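Local atomic coordinates of YlmD (Geobacillus stearothermophilus, PDB entry 6T1B), a protein that catalyses the zinc-dependent phosphorolysis of adenosine, inosine and S-methyl-5'-thioadenosine to free bases and ribose 1-phosphates, and also deaminates adenosine. Residues Ala22-Gly27 with Ile268-Glu273; Leu110-Ala115 with Gly137-Ala142; Pro204-Glu209 with Lys220-Leu225; Gly152-Met157 with Leu225-Ala230. One frame throughout, in Å; residues are numbered along the deposited sequence.

Contact 1 closes the longest loop among the four, and the other three contacts are nested inside it. Contacts 1 and 2 lie with their centres about 10 Å apart in two different sheets, and they touch where Arg-270 reaches Gly-137 and Ile-268 CG2 meets Gly-140. Contact 2 touches contact 4 through Met-157 and Ile-153. Contacts 3 and 4 share helix 219-229 and Leu-225, with centres about 13 Å apart. The catalytic zinc, held by His-81, Cys-126 and His-143, lies close to contacts 2 and 4: the side chains of Leu-141 and Ile-153 are about 7 Å and 6 Å from that of His-143, and the side chain of Leu-110 about 9 Å from the bound inosine.

Contact 1 (Ala22-Gly27 with Ile268-Glu273); sequences AGAVAG and IGRREE
Val-25 and Arg-271 cross at about a right angle, with the CG2 methyl of Val-25 laid over one face of the guanidinium, off centre toward its rim and 3.7 Å from NE of Arg-271. The same methyl brushes CG of the arginine. Val-25 carries CG1 anti to the backbone N (chi1 179°), which swings CG2 round beside that N and toward the arginine, whose chain runs extended from CG to NE. An arginine suits the spot because its flat face can cover an apolar methyl while its N-H groups look elsewhere: NH2 binds Leu-67 O. Phe-69 packs on both side chains.

On the other face of the strand pair, Ala-26 sits beside Ile-268, with CG1 of Ile-268 4.0 Å from CB of Ala-26. Ala-24, just ahead, also touches it, its CB 4.2 Å from CG1 of Ile-268. The isoleucine continues onto Val-139 and Leu-141 of strand 138-144. Alanine suits both places, since a single methyl accepts the bulk of the isoleucine.

Between the faces runs the backbone. Val-25 N gives a fairly straight bond to Gly-269 O (2.8 Å), while the return bond from Gly-269 N to Val-25 O (3.0 Å) is more bent, at 140°. Val-25 O also receives the CA-H of Ile-268. One water also joins Gly-23 O (2.8 Å) to Arg-271 N (2.9 Å).

This is an antiparallel strand pair inside a mixed six-stranded sheet, where strand 25-29, near the start of the chain, lies beside strand 264-269 at its end in this YfiH/LACC1-family enzyme.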
loop_
_atom_site.group_PDB
_atom_site.type_symbol
_atom_site.label_atom_id
_atom_site.label_comp_id
_atom_site.label_asym_id
_atom_site.label_seq_id
_atom_site.Cartn_x
_atom_site.Cartn_y
_atom_site.Cartn_z
ATOM N N ALA A 22 -15.490 0.118 6.245
ATOM C CA ALA A 22 -16.401 -0.999 6.465
ATOM C C ALA A 22 -17.179 -1.371 5.205
ATOM O O ALA A 22 -17.613 -2.524 5.072
ATOM C CB ALA A 22 -17.371 -0.656 7.598
ATOM N N GLY A 23 -17.371 -0.432 4.287
ATOM C CA GLY A 23 -18.050 -0.713 3.035
ATOM C C GLY A 23 -17.180 -1.276 1.932
ATOM O O GLY A 23 -17.677 -1.496 0.814
ATOM N N ALA A 24 -15.916 -1.556 2.217
ATOM C CA ALA A 24 -14.988 -2.036 1.213
ATOM C C ALA A 24 -14.356 -3.335 1.669
ATOM O O ALA A 24 -14.351 -3.673 2.853
ATOM C CB ALA A 24 -13.880 -1.025 0.932
ATOM N N VAL A 25 -13.834 -4.058 0.692
ATOM C CA VAL A 25 -12.984 -5.213 0.920
ATOM C C VAL A 25 -11.575 -4.640 0.936
ATOM O O VAL A 25 -11.073 -4.229 -0.105
ATOM C CB VAL A 25 -13.133 -6.219 -0.223
ATOM C CG1 VAL A 25 -12.244 -7.417 -0.013
ATOM C CG2 VAL A 25 -14.574 -6.649 -0.384
ATOM N N ALA A 26 -10.948 -4.574 2.109
ATOM C CA ALA A 26 -9.673 -3.876 2.245
ATOM C C ALA A 26 -8.791 -4.617 3.240
ATOM O O ALA A 26 -9.245 -4.956 4.334
ATOM C CB ALA A 26 -9.900 -2.424 2.679
ATOM N N GLY A 27 -7.535 -4.844 2.882
ATOM C CA GLY A 27 -6.661 -5.558 3.780
ATOM C C GLY A 27 -5.265 -5.681 3.218
ATOM O O GLY A 27 -4.917 -5.091 2.189
ATOM N N ILE A 268 -7.840 -3.176 -2.118
ATOM C CA ILE A 268 -9.089 -2.501 -1.769
ATOM C C ILE A 268 -10.027 -2.528 -2.968
ATOM O O ILE A 268 -9.621 -2.292 -4.114
ATOM C CB ILE A 268 -8.831 -1.071 -1.248
ATOM C CG1 ILE A 268 -10.116 -0.420 -0.723
ATOM C CG2 ILE A 268 -8.205 -0.170 -2.328
ATOM C CD1 ILE A 268 -9.872 0.864 0.081
ATOM N N GLY A 269 -11.306 -2.761 -2.690
ATOM C CA GLY A 269 -12.331 -2.771 -3.719
ATOM C C GLY A 269 -13.697 -2.811 -3.070
ATOM O O GLY A 269 -13.812 -3.010 -1.855
ATOM N N ARG A 270 -14.720 -2.617 -3.880
ATOM C CA ARG A 270 -16.098 -2.723 -3.425
ATOM C C ARG A 270 -16.790 -3.839 -4.176
ATOM O O ARG A 270 -16.585 -4.008 -5.376
ATOM C CB ARG A 270 -16.820 -1.397 -3.614
ATOM C CG ARG A 270 -16.269 -0.340 -2.688
ATOM C CD ARG A 270 -17.056 0.944 -2.716
ATOM N NE ARG A 270 -17.090 1.546 -4.043
ATOM C CZ ARG A 270 -18.163 1.579 -4.830
ATOM N NH1 ARG A 270 -19.307 1.039 -4.422
ATOM N NH2 ARG A 270 -18.110 2.163 -6.019
ATOM N N ARG A 271 -17.608 -4.600 -3.454
ATOM C CA ARG A 271 -18.322 -5.705 -4.071
ATOM C C ARG A 271 -19.473 -5.194 -4.925
ATOM O O ARG A 271 -20.166 -4.242 -4.558
ATOM C CB ARG A 271 -18.883 -6.625 -2.992
ATOM C CG ARG A 271 -17.843 -7.251 -2.108
ATOM C CD ARG A 271 -18.472 -8.365 -1.251
ATOM N NE ARG A 271 -17.474 -8.885 -0.331
ATOM C CZ ARG A 271 -16.520 -9.753 -0.670
ATOM N NH1 ARG A 271 -16.467 -10.227 -1.903
ATOM N NH2 ARG A 271 -15.645 -10.164 0.237
ATOM N N GLU A 272 -19.689 -5.874 -6.052
ATOM C CA GLU A 272 -20.818 -5.653 -6.946
ATOM C C GLU A 272 -21.923 -6.622 -6.542
ATOM O O GLU A 272 -21.697 -7.838 -6.505
ATOM C CB GLU A 272 -20.348 -5.971 -8.362
ATOM C CG GLU A 272 -20.840 -5.055 -9.449
ATOM C CD GLU A 272 -20.073 -5.268 -10.742
ATOM O OE1 GLU A 272 -19.289 -6.245 -10.815
ATOM O OE2 GLU A 272 -20.238 -4.457 -11.678
ATOM N N GLU A 273 -23.110 -6.095 -6.245
ATOM C CA GLU A 273 -24.233 -6.934 -5.820
ATOM C C GLU A 273 -24.872 -7.669 -7.012
ATOM O O GLU A 273 -25.270 -8.832 -6.909
ATOM C CB GLU A 273 -25.318 -6.112 -5.109
ATOM C CG GLU A 273 -24.837 -5.174 -3.993
ATOM C CD GLU A 273 -23.861 -5.827 -3.024
ATOM O OE1 GLU A 273 -23.041 -5.092 -2.432
ATOM O OE2 GLU A 273 -23.906 -7.060 -2.860
HETATM O O HOH W 1 -17.876 -3.866 -0.610
#

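Contact 2 (Leu110-Ala115 with Gly137-Ala142); sequences LYTDEA and GLVGLA
Tyr-111 faces Gly-140, and Thr-112 faces Val-139, in an antiparallel pairing of strands 109-112 and 138-144, neighbours in a mixed six-stranded sheet. Four backbone hydrogen bonds hold the pair. Leu-110 and Leu-141 exchange two bonds of 2.9 Å each, while Thr-112 and Val-139 exchange the other two. Residues 110-112 and 138-142 run 173° apart, almost exactly antiparallel.

Apolar packing differs on the two faces. On one, CD2 of Leu-138 meets the Tyr-111 ring obliquely, 3.7 Å from CD1 of the tyrosine, and also touches CB of Asp-113. Trp-161 of helix 153-163 meets the same ring edge to face, and the phenol OH bonds to Glu-165. Gly-140 suits its place, since a beta-carbon there would press against CB of Tyr-111. On the other face, CG2 of Thr-112 and CG2 of Val-139 lie side by side at 3.7 Å.

The polar branch of Thr-112 is anti to the backbone N (chi1 -174°), turned from the valine. There OG1 accepts from Glu-114 N, an ST turn that ends the strand, and also pairs with Val-88 O. A valine in its place would probably leave Glu-114 N and Val-88 O without their hydroxyl partner.

Gly-137 has a positive phi and opens a G1 beta bulge toward strand 127-133. A water lies 2.9 Å from Gly-137 O and 3.0 Å from Glu-114 O, though it probably cannot donate to every acceptor round it.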
loop_
_atom_site.group_PDB
_atom_site.type_symbol
_atom_site.label_atom_id
_atom_site.label_comp_id
_atom_site.label_asym_id
_atom_site.label_seq_id
_atom_site.Cartn_x
_atom_site.Cartn_y
_atom_site.Cartn_z
ATOM N N LEU A 110 -3.334 3.545 -7.742
ATOM C CA LEU A 110 -4.512 3.341 -8.560
ATOM C C LEU A 110 -5.720 3.833 -7.783
ATOM O O LEU A 110 -5.720 3.814 -6.547
ATOM C CB LEU A 110 -4.759 1.859 -8.855
ATOM C CG LEU A 110 -3.667 1.136 -9.622
ATOM C CD1 LEU A 110 -3.939 -0.356 -9.671
ATOM C CD2 LEU A 110 -3.497 1.732 -10.998
ATOM N N TYR A 111 -6.760 4.245 -8.502
ATOM C CA TYR A 111 -8.028 4.477 -7.828
ATOM C C TYR A 111 -9.172 4.134 -8.763
ATOM O O TYR A 111 -8.998 4.089 -9.982
ATOM C CB TYR A 111 -8.193 5.896 -7.289
ATOM C CG TYR A 111 -8.355 7.017 -8.280
ATOM C CD1 TYR A 111 -9.616 7.457 -8.661
ATOM C CD2 TYR A 111 -7.251 7.696 -8.764
ATOM C CE1 TYR A 111 -9.769 8.525 -9.522
ATOM C CE2 TYR A 111 -7.408 8.760 -9.617
ATOM C CZ TYR A 111 -8.649 9.168 -9.992
ATOM O OH TYR A 111 -8.773 10.246 -10.844
ATOM N N THR A 112 -10.356 3.908 -8.192
ATOM C CA THR A 112 -11.534 3.645 -9.000
ATOM C C THR A 112 -12.780 4.092 -8.252
ATOM O O THR A 112 -12.831 4.050 -7.014
ATOM C CB THR A 112 -11.644 2.158 -9.360
ATOM O OG1 THR A 112 -12.725 1.926 -10.265
ATOM C CG2 THR A 112 -11.856 1.297 -8.116
ATOM N N ASP A 113 -13.785 4.492 -9.011
ATOM C CA ASP A 113 -15.094 4.771 -8.444
ATOM C C ASP A 113 -16.125 3.705 -8.807
ATOM O O ASP A 113 -17.311 3.877 -8.550
ATOM C CB ASP A 113 -15.570 6.189 -8.786
ATOM C CG ASP A 113 -15.840 6.389 -10.259
ATOM O OD1 ASP A 113 -15.685 5.435 -11.026
ATOM O OD2 ASP A 113 -16.209 7.522 -10.650
ATOM N N GLU A 114 -15.674 2.563 -9.327
ATOM C CA GLU A 114 -16.562 1.481 -9.712
ATOM C C GLU A 114 -16.457 0.331 -8.726
ATOM O O GLU A 114 -15.395 0.093 -8.150
ATOM C CB GLU A 114 -16.228 0.980 -11.126
ATOM C CG GLU A 114 -16.318 2.073 -12.170
ATOM C CD GLU A 114 -16.153 1.600 -13.596
ATOM O OE1 GLU A 114 -16.218 2.469 -14.489
ATOM O OE2 GLU A 114 -15.962 0.389 -13.837
ATOM N N ALA A 115 -17.564 -0.378 -8.534
ATOM C CA ALA A 115 -17.526 -1.633 -7.798
ATOM C C ALA A 115 -17.050 -2.769 -8.704
ATOM O O ALA A 115 -17.039 -2.662 -9.934
ATOM C CB ALA A 115 -18.898 -1.969 -7.220
ATOM N N GLY A 137 -18.161 6.580 -3.308
ATOM C CA GLY A 137 -17.814 5.297 -3.879
ATOM C C GLY A 137 -16.432 5.239 -4.494
ATOM O O GLY A 137 -16.193 4.415 -5.378
ATOM N N LEU A 138 -15.475 6.027 -3.995
ATOM C CA LEU A 138 -14.097 6.001 -4.463
ATOM C C LEU A 138 -13.252 5.188 -3.504
ATOM O O LEU A 138 -13.398 5.310 -2.274
ATOM C CB LEU A 138 -13.495 7.408 -4.522
ATOM C CG LEU A 138 -13.773 8.192 -5.793
ATOM C CD1 LEU A 138 -13.646 9.683 -5.588
ATOM C CD2 LEU A 138 -12.803 7.702 -6.869
ATOM N N VAL A 139 -12.373 4.373 -4.067
ATOM C CA VAL A 139 -11.326 3.730 -3.291
ATOM C C VAL A 139 -10.019 3.965 -4.033
ATOM O O VAL A 139 -9.997 4.049 -5.273
ATOM C CB VAL A 139 -11.566 2.218 -3.057
ATOM C CG1 VAL A 139 -12.802 1.992 -2.202
ATOM C CG2 VAL A 139 -11.638 1.444 -4.389
ATOM N N GLY A 140 -8.920 4.004 -3.282
ATOM C CA GLY A 140 -7.613 4.173 -3.882
ATOM C C GLY A 140 -6.570 3.444 -3.073
ATOM O O GLY A 140 -6.767 3.153 -1.883
ATOM N N LEU A 141 -5.436 3.194 -3.724
ATOM C CA LEU A 141 -4.344 2.511 -3.054
ATOM C C LEU A 141 -3.046 2.984 -3.677
ATOM O O LEU A 141 -2.886 2.972 -4.909
ATOM C CB LEU A 141 -4.504 0.989 -3.217
ATOM C CG LEU A 141 -3.470 0.087 -2.556
ATOM C CD1 LEU A 141 -3.311 0.338 -1.080
ATOM C CD2 LEU A 141 -3.876 -1.373 -2.831
ATOM N N ALA A 142 -2.096 3.367 -2.832
ATOM C CA ALA A 142 -0.800 3.855 -3.278
ATOM C C ALA A 142 0.336 3.167 -2.545
ATOM O O ALA A 142 0.198 2.776 -1.383
ATOM C CB ALA A 142 -0.689 5.378 -3.086
HETATM O O HOH W 2 -14.816 1.864 -5.825
#

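Contact 3 (Pro204-Glu209 with Lys220-Leu225); sequences PLPWRE and KEANRL
Pro-206 packs against Glu-221, Ala-222 and Leu-225 in a mainly apolar contact between a loop and one side of helix 219-229, with no hydrogen bond across it. A proline suits the place because its compact ring offers three carbons at once. CG of Pro-206 meets CB of Ala-222 at 3.7 Å, where a small residue lets the ring come close to the helix backbone. CB of Pro-206 rests 3.8 Å from CG of Glu-221, and CD of Pro-206 reaches CD1 of Leu-225 at a slant, 4.1 Å away. Glu-221 and Ala-222 are neighbours and Leu-225 lies one turn further on.

The loop leads into strand 207-211, which forms a beta hairpin with strand 214-217; helix 219-229 follows directly and folds back over the segment that precedes the hairpin. Pro-206 is tied by backbone to Asp-218, and Leu-199 also packs on its ring.

Leu-225 puts CD1 3.4 Å from Pro-204 O. Glu-221 has its CG anti to the backbone N (chi1 175°) and then bends at chi2, so that its stem lies on the proline while the carboxylate turns to Arg-224 on the next turn. NH1 of Arg-224 bonds to OE1 of Glu-221 at 3.2 Å, on the syn side but 24° out of the carboxylate plane, as part of a salt bridge. An alanine here would strip CG from beside the proline ring and would probably leave the Arg-224 charge without its carboxylate mate, though NH2 of Arg-224 also bonds to Asn-234 OD1.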
loop_
_atom_site.group_PDB
_atom_site.type_symbol
_atom_site.label_atom_id
_atom_site.label_comp_id
_atom_site.label_asym_id
_atom_site.label_seq_id
_atom_site.Cartn_x
_atom_site.Cartn_y
_atom_site.Cartn_z
ATOM N N PRO A 204 6.962 19.206 12.174
ATOM C CA PRO A 204 7.872 18.273 12.857
ATOM C C PRO A 204 8.394 17.263 11.850
ATOM O O PRO A 204 7.675 16.840 10.949
ATOM C CB PRO A 204 6.984 17.615 13.917
ATOM C CG PRO A 204 5.588 17.770 13.401
ATOM C CD PRO A 204 5.568 19.069 12.646
ATOM N N LEU A 205 9.670 16.901 11.988
ATOM C CA LEU A 205 10.291 16.025 10.994
ATOM C C LEU A 205 10.111 14.566 11.386
ATOM O O LEU A 205 10.352 14.206 12.550
ATOM C CB LEU A 205 11.773 16.340 10.887
ATOM C CG LEU A 205 12.084 17.774 10.467
ATOM C CD1 LEU A 205 13.598 17.965 10.408
ATOM C CD2 LEU A 205 11.438 18.104 9.145
ATOM N N PRO A 206 9.717 13.727 10.449
ATOM C CA PRO A 206 9.454 12.316 10.769
ATOM C C PRO A 206 10.699 11.440 10.715
ATOM O O PRO A 206 10.683 10.326 10.165
ATOM C CB PRO A 206 8.442 11.905 9.688
ATOM C CG PRO A 206 8.853 12.733 8.508
ATOM C CD PRO A 206 9.295 14.063 9.077
ATOM N N TRP A 207 11.788 11.950 11.273
ATOM C CA TRP A 207 13.009 11.176 11.391
ATOM C C TRP A 207 13.803 11.724 12.561
ATOM O O TRP A 207 13.591 12.857 13.012
ATOM C CB TRP A 207 13.857 11.235 10.113
ATOM C CG TRP A 207 14.211 12.603 9.653
ATOM C CD1 TRP A 207 15.195 13.420 10.142
ATOM C CD2 TRP A 207 13.580 13.334 8.597
ATOM N NE1 TRP A 207 15.213 14.608 9.449
ATOM C CE2 TRP A 207 14.232 14.576 8.493
ATOM C CE3 TRP A 207 12.533 13.048 7.723
ATOM C CZ2 TRP A 207 13.859 15.530 7.560
ATOM C CZ3 TRP A 207 12.161 14.000 6.797
ATOM C CH2 TRP A 207 12.825 15.223 6.719
ATOM N N ARG A 208 14.742 10.908 13.043
ATOM C CA ARG A 208 15.630 11.239 14.148
ATOM C C ARG A 208 17.048 10.840 13.762
ATOM O O ARG A 208 17.256 9.741 13.246
ATOM C CB ARG A 208 15.202 10.458 15.401
ATOM C CG ARG A 208 16.078 10.680 16.615
ATOM C CD ARG A 208 15.544 9.934 17.836
ATOM N NE ARG A 208 14.203 10.382 18.213
ATOM C CZ ARG A 208 13.669 10.241 19.426
ATOM N NH1 ARG A 208 14.358 9.668 20.404
ATOM N NH2 ARG A 208 12.442 10.683 19.666
ATOM N N GLU A 209 18.003 11.727 13.966
ATOM C CA GLU A 209 19.396 11.419 13.653
ATOM C C GLU A 209 19.965 10.570 14.779
ATOM O O GLU A 209 20.169 11.066 15.890
ATOM C CB GLU A 209 20.212 12.696 13.496
ATOM C CG GLU A 209 21.526 12.465 12.777
ATOM C CD GLU A 209 22.379 13.712 12.713
ATOM O OE1 GLU A 209 22.075 14.679 13.447
ATOM O OE2 GLU A 209 23.354 13.723 11.932
ATOM N N LYS A 220 5.645 6.194 7.572
ATOM C CA LYS A 220 4.216 6.290 7.845
ATOM C C LYS A 220 3.881 7.720 8.244
ATOM O O LYS A 220 2.943 8.327 7.714
ATOM C CB LYS A 220 3.812 5.340 8.968
ATOM C CG LYS A 220 3.899 3.869 8.644
ATOM C CD LYS A 220 3.456 3.074 9.864
ATOM C CE LYS A 220 3.709 1.613 9.675
ATOM N NZ LYS A 220 3.646 0.965 11.003
ATOM N N GLU A 221 4.656 8.291 9.167
ATOM C CA GLU A 221 4.391 9.647 9.627
ATOM C C GLU A 221 4.669 10.660 8.530
ATOM O O GLU A 221 3.974 11.671 8.431
ATOM C CB GLU A 221 5.212 9.943 10.886
ATOM C CG GLU A 221 5.099 11.369 11.393
ATOM C CD GLU A 221 3.755 11.712 12.049
ATOM O OE1 GLU A 221 2.801 10.905 11.992
ATOM O OE2 GLU A 221 3.681 12.804 12.639
ATOM N N ALA A 222 5.689 10.432 7.710
ATOM C CA ALA A 222 5.939 11.346 6.603
ATOM C C ALA A 222 4.711 11.436 5.698
ATOM O O ALA A 222 4.317 12.530 5.275
ATOM C CB ALA A 222 7.152 10.890 5.802
ATOM N N ASN A 223 4.103 10.299 5.405
ATOM C CA ASN A 223 2.921 10.288 4.549
ATOM C C ASN A 223 1.718 10.884 5.263
ATOM O O ASN A 223 0.956 11.643 4.661
ATOM C CB ASN A 223 2.679 8.876 4.051
ATOM C CG ASN A 223 3.537 8.572 2.864
ATOM O OD1 ASN A 223 3.252 9.039 1.765
ATOM N ND2 ASN A 223 4.650 7.882 3.085
ATOM N N ARG A 224 1.579 10.633 6.570
ATOM C CA ARG A 224 0.508 11.270 7.323
ATOM C C ARG A 224 0.629 12.784 7.251
ATOM O O ARG A 224 -0.363 13.491 7.030
ATOM C CB ARG A 224 0.529 10.799 8.777
ATOM C CG ARG A 224 -0.501 11.470 9.660
ATOM C CD ARG A 224 -0.503 10.893 11.074
ATOM N NE ARG A 224 -1.268 11.766 11.942
ATOM C CZ ARG A 224 -0.759 12.813 12.577
ATOM N NH1 ARG A 224 0.527 13.121 12.467
ATOM N NH2 ARG A 224 -1.546 13.575 13.326
ATOM N N LEU A 225 1.837 13.317 7.469
ATOM C CA LEU A 225 2.023 14.764 7.454
ATOM C C LEU A 225 1.688 15.342 6.088
ATOM O O LEU A 225 1.087 16.417 5.985
ATOM C CB LEU A 225 3.460 15.102 7.859
ATOM C CG LEU A 225 3.825 14.794 9.312
ATOM C CD1 LEU A 225 5.338 14.897 9.499
ATOM C CD2 LEU A 225 3.126 15.721 10.258
#

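Contact 4 (Gly152-Met157 with Leu225-Ala230); sequences GIAGHM and LQLLAA
Gln-226 reaches from helix 219-229 to Gly-152 at the start of helix 153-163. Its CB points toward that helix but stands too far from Ala-154 to pack closely. CG sits beside the backbone N (chi1 -76°), and the extended chain carries CD on as a spacer, which is what a glutamine's length provides. At the tip, OE1 lies 3.7 Å from CA of Gly-152 and takes two water hydrogen bonds. One water, 2.7 Å from OE1 of Gln-226, accepts from Ala-154 N; the other, 2.9 Å from the same OE1, accepts a weak bond from Gly-155 N. The carbonyl is thus linked through water to N-H groups of the first helical turn, whose dipole is likely to polarise it. NE2 bonds to Thr-149 O, which fixes the rotation of the amide. Gly-152 serves both as N-cap of this helix and, with its positive phi, as the Schellman residue ending the preceding one, a backbone well suited to glycine.

Elsewhere the contact is apolar. CD2 of Leu-227 meets CB of Ala-154 at 3.9 Å, and CB of Ala-230 lies 4.1 Å from CA of Gly-155; with these small residues, the axes of the short segments 153-157 and 225-229 approach to 8.5 Å and cross at -31°. Both helices lie against strand 127-133, Ala-154 on Ile-129 and Leu-227 on Phe-131, while Ile-153 packs on strands 85-87 and 138-144.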
loop_
_atom_site.group_PDB
_atom_site.type_symbol
_atom_site.label_atom_id
_atom_site.label_comp_id
_atom_site.label_asym_id
_atom_site.label_seq_id
_atom_site.Cartn_x
_atom_site.Cartn_y
_atom_site.Cartn_z
ATOM N N GLY A 152 5.690 12.920 -3.486
ATOM C CA GLY A 152 4.383 13.391 -3.078
ATOM C C GLY A 152 3.220 12.526 -3.514
ATOM O O GLY A 152 2.126 13.047 -3.765
ATOM N N ILE A 153 3.392 11.208 -3.579
ATOM C CA ILE A 153 2.317 10.370 -4.105
ATOM C C ILE A 153 1.049 10.487 -3.265
ATOM O O ILE A 153 -0.066 10.474 -3.798
ATOM C CB ILE A 153 2.789 8.914 -4.280
ATOM C CG1 ILE A 153 1.788 8.171 -5.143
ATOM C CG2 ILE A 153 3.029 8.223 -2.955
ATOM C CD1 ILE A 153 2.188 6.767 -5.534
ATOM N N ALA A 154 1.190 10.580 -1.943
ATOM C CA ALA A 154 0.007 10.626 -1.090
ATOM C C ALA A 154 -0.834 11.861 -1.394
ATOM O O ALA A 154 -2.057 11.778 -1.553
ATOM C CB ALA A 154 0.428 10.617 0.375
ATOM N N GLY A 155 -0.199 13.030 -1.455
ATOM C CA GLY A 155 -0.933 14.238 -1.777
ATOM C C GLY A 155 -1.417 14.271 -3.214
ATOM O O GLY A 155 -2.413 14.936 -3.523
ATOM N N HIS A 156 -0.712 13.588 -4.116
ATOM C CA HIS A 156 -1.148 13.511 -5.507
ATOM C C HIS A 156 -2.489 12.793 -5.612
ATOM O O HIS A 156 -3.362 13.223 -6.376
ATOM C CB HIS A 156 -0.062 12.811 -6.330
ATOM C CG HIS A 156 -0.285 12.830 -7.811
ATOM N ND1 HIS A 156 -0.769 13.928 -8.490
ATOM C CD2 HIS A 156 -0.036 11.892 -8.754
ATOM C CE1 HIS A 156 -0.840 13.650 -9.781
ATOM N NE2 HIS A 156 -0.409 12.418 -9.967
ATOM N N MET A 157 -2.696 11.735 -4.822
ATOM C CA MET A 157 -3.999 11.066 -4.842
ATOM C C MET A 157 -5.092 12.051 -4.434
ATOM O O MET A 157 -6.144 12.165 -5.090
ATOM C CB MET A 157 -3.995 9.885 -3.868
ATOM C CG MET A 157 -5.266 9.042 -3.919
ATOM S SD MET A 157 -5.425 7.972 -5.362
ATOM C CE MET A 157 -4.208 6.690 -4.968
ATOM N N LEU A 225 1.837 13.317 7.469
ATOM C CA LEU A 225 2.023 14.764 7.454
ATOM C C LEU A 225 1.688 15.342 6.088
ATOM O O LEU A 225 1.087 16.417 5.985
ATOM C CB LEU A 225 3.460 15.102 7.859
ATOM C CG LEU A 225 3.825 14.794 9.312
ATOM C CD1 LEU A 225 5.338 14.897 9.499
ATOM C CD2 LEU A 225 3.126 15.721 10.258
ATOM N N GLN A 226 2.054 14.627 5.019
ATOM C CA GLN A 226 1.700 15.086 3.680
ATOM C C GLN A 226 0.188 15.101 3.487
ATOM O O GLN A 226 -0.352 16.032 2.892
ATOM C CB GLN A 226 2.347 14.217 2.609
ATOM C CG GLN A 226 3.830 14.491 2.423
ATOM C CD GLN A 226 4.431 13.666 1.293
ATOM O OE1 GLN A 226 3.718 13.062 0.504
ATOM N NE2 GLN A 226 5.755 13.670 1.201
ATOM N N LEU A 227 -0.499 14.045 3.948
ATOM C CA LEU A 227 -1.949 13.984 3.787
ATOM C C LEU A 227 -2.631 15.109 4.538
ATOM O O LEU A 227 -3.588 15.708 4.035
ATOM C CB LEU A 227 -2.483 12.643 4.274
ATOM C CG LEU A 227 -2.089 11.482 3.377
ATOM C CD1 LEU A 227 -2.230 10.164 4.122
ATOM C CD2 LEU A 227 -2.926 11.428 2.113
ATOM N N LEU A 228 -2.170 15.387 5.758
ATOM C CA LEU A 228 -2.702 16.512 6.513
ATOM C C LEU A 228 -2.522 17.804 5.736
ATOM O O LEU A 228 -3.448 18.607 5.620
ATOM C CB LEU A 228 -1.999 16.595 7.867
ATOM C CG LEU A 228 -2.356 15.490 8.847
ATOM C CD1 LEU A 228 -1.320 15.390 9.970
ATOM C CD2 LEU A 228 -3.753 15.727 9.409
ATOM N N ALA A 229 -1.331 18.003 5.167
ATOM C CA ALA A 229 -1.070 19.228 4.410
ATOM C C ALA A 229 -1.944 19.325 3.169
ATOM O O ALA A 229 -2.293 20.432 2.742
ATOM C CB ALA A 229 0.407 19.283 4.010
ATOM N N ALA A 230 -2.321 18.185 2.583
ATOM C CA ALA A 230 -3.203 18.177 1.419
ATOM C C ALA A 230 -4.673 18.363 1.779
ATOM O O ALA A 230 -5.510 18.463 0.877
ATOM C CB ALA A 230 -3.026 16.867 0.642
HETATM O O HOH W 3 3.694 10.510 -0.470
HETATM O O HOH W 4 2.193 15.001 -1.034
#